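Local coordinates for viral structural protein 4 (Bombyx mori cytoplasmic polyhedrosis virus, PDB 6TZ0) that binds GTP, apparently through a P-loop, and associates with the viral RNA-dependent RNA polymerase, probably serving transcription, at residues M448-E451 / M452-V455; L528-R531 / D532-R536. All blocks are in the same frame, centred on the assembly; numbering follows the deposited sequence.

Contact 1 (M448-E451 / M452-V455); sequences MMDE and MNEV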
loop_
_atom_site.group_PDB
_atom_site.type_symbol
_atom_site.label_atom_id
_atom_site.label_comp_id
_atom_site.label_asym_id
_atom_site.label_seq_id
_atom_site.Cartn_x
_atom_site.Cartn_y
_atom_site.Cartn_z
ATOM N N MET B 448 -3.860 -9.151 -40.240
ATOM C CA MET B 448 -4.067 -7.800 -40.743
ATOM C C MET B 448 -4.439 -6.818 -39.640
ATOM O O MET B 448 -4.060 -5.639 -39.698
ATOM C CB MET B 448 -5.167 -7.817 -41.800
ATOM C CG MET B 448 -4.878 -8.744 -42.949
ATOM S SD MET B 448 -6.279 -8.853 -44.063
ATOM C CE MET B 448 -6.175 -7.248 -44.821
ATOM N N MET B 449 -5.169 -7.286 -38.629
ATOM C CA MET B 449 -5.497 -6.430 -37.498
ATOM C C MET B 449 -4.276 -6.098 -36.656
ATOM O O MET B 449 -4.271 -5.064 -35.987
ATOM C CB MET B 449 -6.552 -7.087 -36.620
ATOM C CG MET B 449 -7.856 -7.310 -37.324
ATOM S SD MET B 449 -9.046 -8.167 -36.300
ATOM C CE MET B 449 -10.224 -8.621 -37.552
ATOM N N ASP B 450 -3.243 -6.942 -36.676
ATOM C CA ASP B 450 -1.995 -6.579 -36.010
ATOM C C ASP B 450 -1.309 -5.412 -36.714
ATOM O O ASP B 450 -0.746 -4.527 -36.059
ATOM C CB ASP B 450 -1.068 -7.785 -35.935
ATOM C CG ASP B 450 -1.570 -8.839 -34.979
ATOM O OD1 ASP B 450 -2.316 -8.479 -34.047
ATOM O OD2 ASP B 450 -1.204 -10.020 -35.142
ATOM N N GLU B 451 -1.376 -5.375 -38.043
ATOM C CA GLU B 451 -0.848 -4.237 -38.789
ATOM C C GLU B 451 -1.678 -2.981 -38.550
ATOM O O GLU B 451 -1.132 -1.869 -38.468
ATOM C CB GLU B 451 -0.800 -4.596 -40.269
ATOM C CG GLU B 451 0.224 -5.671 -40.581
ATOM C CD GLU B 451 0.127 -6.188 -42.000
ATOM O OE1 GLU B 451 -0.863 -5.872 -42.684
ATOM O OE2 GLU B 451 1.048 -6.910 -42.436
ATOM N N MET B 452 -2.991 -3.144 -38.402
ATOM C CA MET B 452 -3.828 -2.013 -38.019
ATOM C C MET B 452 -3.517 -1.529 -36.603
ATOM O O MET B 452 -3.571 -0.326 -36.338
ATOM C CB MET B 452 -5.299 -2.387 -38.150
ATOM C CG MET B 452 -6.234 -1.211 -38.033
ATOM S SD MET B 452 -6.043 -0.070 -39.410
ATOM C CE MET B 452 -6.611 1.456 -38.672
ATOM N N ASN B 453 -3.161 -2.432 -35.687
ATOM C CA ASN B 453 -2.727 -1.990 -34.362
ATOM C C ASN B 453 -1.383 -1.278 -34.423
ATOM O O ASN B 453 -1.133 -0.366 -33.627
ATOM C CB ASN B 453 -2.644 -3.165 -33.391
ATOM C CG ASN B 453 -3.997 -3.695 -33.011
ATOM O OD1 ASN B 453 -4.959 -2.948 -32.929
ATOM N ND2 ASN B 453 -4.070 -4.983 -32.726
ATOM N N GLU B 454 -0.520 -1.669 -35.363
ATOM C CA GLU B 454 0.729 -0.942 -35.582
ATOM C C GLU B 454 0.487 0.462 -36.119
ATOM O O GLU B 454 1.264 1.376 -35.825
ATOM C CB GLU B 454 1.631 -1.704 -36.546
ATOM C CG GLU B 454 2.187 -2.993 -35.999
ATOM C CD GLU B 454 3.026 -3.729 -37.017
ATOM O OE1 GLU B 454 3.070 -3.282 -38.180
ATOM O OE2 GLU B 454 3.635 -4.758 -36.658
ATOM N N VAL B 455 -0.556 0.660 -36.922
ATOM C CA VAL B 455 -0.806 2.032 -37.364
ATOM C C VAL B 455 -1.614 2.804 -36.319
ATOM O O VAL B 455 -1.611 4.041 -36.329
ATOM C CB VAL B 455 -1.465 2.064 -38.757
ATOM C CG1 VAL B 455 -2.923 1.777 -38.698
ATOM C CG2 VAL B 455 -1.209 3.379 -39.460
#
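The carboxylate of Asp-450 and the amide of Asn-453 lie obliquely to each other, three residues apart on the helix, their planes 41° apart. Asp-450 OD1 stays 4.1 Å from Asn-453 ND2; that oxygen instead takes a salt bridge from Arg-536, which lies outside this turn. The amide is folded back along the helix because its CG sits beside the backbone N (chi1 -71°). ND2 thereby comes to 3.3 Å from Met-449 O, at an angle too poor for a hydrogen bond. The carboxylates of Glu-451 and Glu-454 lie on the more exposed side of the helix, with Glu-451 OE2 and Glu-454 OE1 5.9 Å apart, a like-charge pair that would be expected to repel mildly. Both chains are extended beyond CG, and the CG of Glu-454 passes 3.3 Å from Asp-450 O. Regular i to i+4 bonds hold the turn, from Met-452 N to Met-448 O (3.0 Å) through Val-455 N to Glu-451 O (3.0 Å). This amphipathic piece of helix 442-457 turns its methionines inward. Met-448 and Met-452 pack on Leu-426 and Ala-422 of helix 417-427, respectively; Met-449, Asn-453 and Met-452, the last through Leu-530, meet helix 524-537. Asn-453 also packs on Thr-367 of the RNA-dependent RNA polymerase chain, so the helix packs against two mutually touching helices of its own subunit and reaches the polymerase.

Contact 2 (L528-R531 / D532-R536); sequences LFLR and DTYYR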
loop_
_atom_site.group_PDB
_atom_site.type_symbol
_atom_site.label_atom_id
_atom_site.label_comp_id
_atom_site.label_asym_id
_atom_site.label_seq_id
_atom_site.Cartn_x
_atom_site.Cartn_y
_atom_site.Cartn_z
ATOM N N LEU B 528 -16.370 -2.503 -41.922
ATOM C CA LEU B 528 -16.437 -3.791 -41.239
ATOM C C LEU B 528 -15.082 -4.187 -40.659
ATOM O O LEU B 528 -15.010 -4.750 -39.555
ATOM C CB LEU B 528 -16.945 -4.853 -42.204
ATOM C CG LEU B 528 -17.178 -6.247 -41.637
ATOM C CD1 LEU B 528 -18.225 -6.208 -40.548
ATOM C CD2 LEU B 528 -17.609 -7.160 -42.746
ATOM N N PHE B 529 -14.000 -3.866 -41.374
ATOM C CA PHE B 529 -12.654 -4.153 -40.890
ATOM C C PHE B 529 -12.328 -3.346 -39.640
ATOM O O PHE B 529 -11.762 -3.881 -38.676
ATOM C CB PHE B 529 -11.651 -3.875 -42.008
ATOM C CG PHE B 529 -10.229 -4.145 -41.634
ATOM C CD1 PHE B 529 -9.788 -5.440 -41.448
ATOM C CD2 PHE B 529 -9.324 -3.108 -41.505
ATOM C CE1 PHE B 529 -8.481 -5.694 -41.109
ATOM C CE2 PHE B 529 -8.013 -3.358 -41.167
ATOM C CZ PHE B 529 -7.593 -4.650 -40.971
ATOM N N LEU B 530 -12.712 -2.068 -39.621
ATOM C CA LEU B 530 -12.476 -1.247 -38.442
ATOM C C LEU B 530 -13.370 -1.645 -37.282
ATOM O O LEU B 530 -12.934 -1.554 -36.131
ATOM C CB LEU B 530 -12.671 0.227 -38.770
ATOM C CG LEU B 530 -11.558 0.799 -39.631
ATOM C CD1 LEU B 530 -11.845 2.231 -40.003
ATOM C CD2 LEU B 530 -10.257 0.690 -38.883
ATOM N N ARG B 531 -14.605 -2.083 -37.561
ATOM C CA ARG B 531 -15.462 -2.634 -36.515
ATOM C C ARG B 531 -14.803 -3.829 -35.844
ATOM O O ARG B 531 -14.797 -3.932 -34.613
ATOM C CB ARG B 531 -16.831 -3.021 -37.094
ATOM C CG ARG B 531 -17.849 -3.528 -36.058
ATOM C CD ARG B 531 -17.920 -5.053 -35.972
ATOM N NE ARG B 531 -18.690 -5.508 -34.825
ATOM C CZ ARG B 531 -18.578 -6.721 -34.298
ATOM N NH1 ARG B 531 -17.712 -7.583 -34.805
ATOM N NH2 ARG B 531 -19.308 -7.061 -33.249
ATOM N N ASP B 532 -14.247 -4.747 -36.637
ATOM C CA ASP B 532 -13.664 -5.948 -36.046
ATOM C C ASP B 532 -12.360 -5.647 -35.311
ATOM O O ASP B 532 -12.090 -6.237 -34.258
ATOM C CB ASP B 532 -13.459 -7.007 -37.118
ATOM C CG ASP B 532 -14.748 -7.665 -37.537
ATOM O OD1 ASP B 532 -15.664 -7.772 -36.703
ATOM O OD2 ASP B 532 -14.840 -8.085 -38.704
ATOM N N THR B 533 -11.565 -4.700 -35.823
ATOM C CA THR B 533 -10.351 -4.272 -35.126
ATOM C C THR B 533 -10.678 -3.618 -33.785
ATOM O O THR B 533 -10.074 -3.943 -32.749
ATOM C CB THR B 533 -9.570 -3.303 -36.009
ATOM O OG1 THR B 533 -9.272 -3.927 -37.256
ATOM C CG2 THR B 533 -8.273 -2.885 -35.342
ATOM N N TYR B 534 -11.649 -2.700 -33.783
ATOM C CA TYR B 534 -12.022 -2.014 -32.555
ATOM C C TYR B 534 -12.683 -2.958 -31.566
ATOM O O TYR B 534 -12.499 -2.796 -30.358
ATOM C CB TYR B 534 -12.953 -0.849 -32.869
ATOM C CG TYR B 534 -12.315 0.280 -33.635
ATOM C CD1 TYR B 534 -10.944 0.478 -33.617
ATOM C CD2 TYR B 534 -13.090 1.129 -34.407
ATOM C CE1 TYR B 534 -10.372 1.504 -34.327
ATOM C CE2 TYR B 534 -12.527 2.149 -35.123
ATOM C CZ TYR B 534 -11.169 2.334 -35.081
ATOM O OH TYR B 534 -10.606 3.360 -35.794
ATOM N N TYR B 535 -13.438 -3.948 -32.057
ATOM C CA TYR B 535 -13.974 -4.989 -31.187
ATOM C C TYR B 535 -12.858 -5.797 -30.547
ATOM O O TYR B 535 -12.928 -6.130 -29.359
ATOM C CB TYR B 535 -14.904 -5.909 -31.977
ATOM C CG TYR B 535 -15.381 -7.091 -31.171
ATOM C CD1 TYR B 535 -16.336 -6.934 -30.182
ATOM C CD2 TYR B 535 -14.868 -8.363 -31.393
ATOM C CE1 TYR B 535 -16.766 -8.003 -29.437
ATOM C CE2 TYR B 535 -15.289 -9.434 -30.650
ATOM C CZ TYR B 535 -16.238 -9.250 -29.672
ATOM O OH TYR B 535 -16.669 -10.321 -28.929
ATOM N N ARG B 536 -11.814 -6.110 -31.316
ATOM C CA ARG B 536 -10.662 -6.813 -30.771
ATOM C C ARG B 536 -9.896 -5.960 -29.763
ATOM O O ARG B 536 -9.175 -6.502 -28.925
ATOM C CB ARG B 536 -9.771 -7.276 -31.934
ATOM C CG ARG B 536 -8.560 -8.140 -31.593
ATOM C CD ARG B 536 -7.947 -8.723 -32.850
ATOM N NE ARG B 536 -6.746 -9.504 -32.591
ATOM C CZ ARG B 536 -5.513 -9.032 -32.713
ATOM N NH1 ARG B 536 -5.321 -7.786 -33.106
ATOM N NH2 ARG B 536 -4.474 -9.805 -32.452
#
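Arg-531 NH1 and Asp-532 OD1 form a salt bridge of 2.8 Å between consecutive residues of helix 524-537. The oxygen lies at the edge of the guanidinium, 5° out of its plane, while the guanidinium and carboxylate planes stand 82° apart. A bend at chi2 (-97°) folds the arginine back toward its neighbour. Thr-513 OG1 is hydrogen-bonded to Arg-531 NE and Tyr-437 OH to Asp-532 OD2, while Arg-531 NH2 has a long, weak ion pair with Glu-354. The guanidinium also makes an off-centre cation-pi contact with Tyr-535, its CZ 5.0 Å from the ring centroid. That ring has a second cation partner in Arg-368 of the RNA-dependent RNA polymerase chain. Deeper in the helix, Phe-529 O accepts two bonds, from Thr-533 N at 3.0 Å and from Thr-533 OG1 at 2.9 Å, arriving from opposite faces of the carbonyl plane. The same hydroxyl oxygen lies 4.0 Å above the centre of the Phe-529 ring. Leu-530 O accepts from Tyr-534 N (2.9 Å), and the Tyr-534 ring lays one face over that oxygen. Leu-530 CB touches the ring at CE2, and the ring stacks with His-490. The chemistry implies a largely buried turn, its polar groups paired partly within the helix and partly by Thr-513, Tyr-437 and Asp-450, with Leu-530, Tyr-534 and Arg-531 near the GTP-site loop and Tyr-535 and Arg-536 reaching the polymerase chain.

Neither contact closes a loop: each joins successive turns of a single helix. From the N terminus the chain passes strand 347-353 and the P-loop, runs through helix 417-427, and forms contact 1 in helix 442-457. It then returns through strands 484-489 and 504-507 of the parallel sheet before contact 2 forms in helix 524-537, so the two lie in series, neither nested nor crossed. In space their centres are 11 Å apart. Besides the Asp-450 to Arg-536 salt bridge, Met-449 joins them, its CE packing 3.6 Å from Asp-532 CB and its SD 3.7 Å from Arg-536 CD. Helix 417-427 touches both, tying three helices together beside the GTP site.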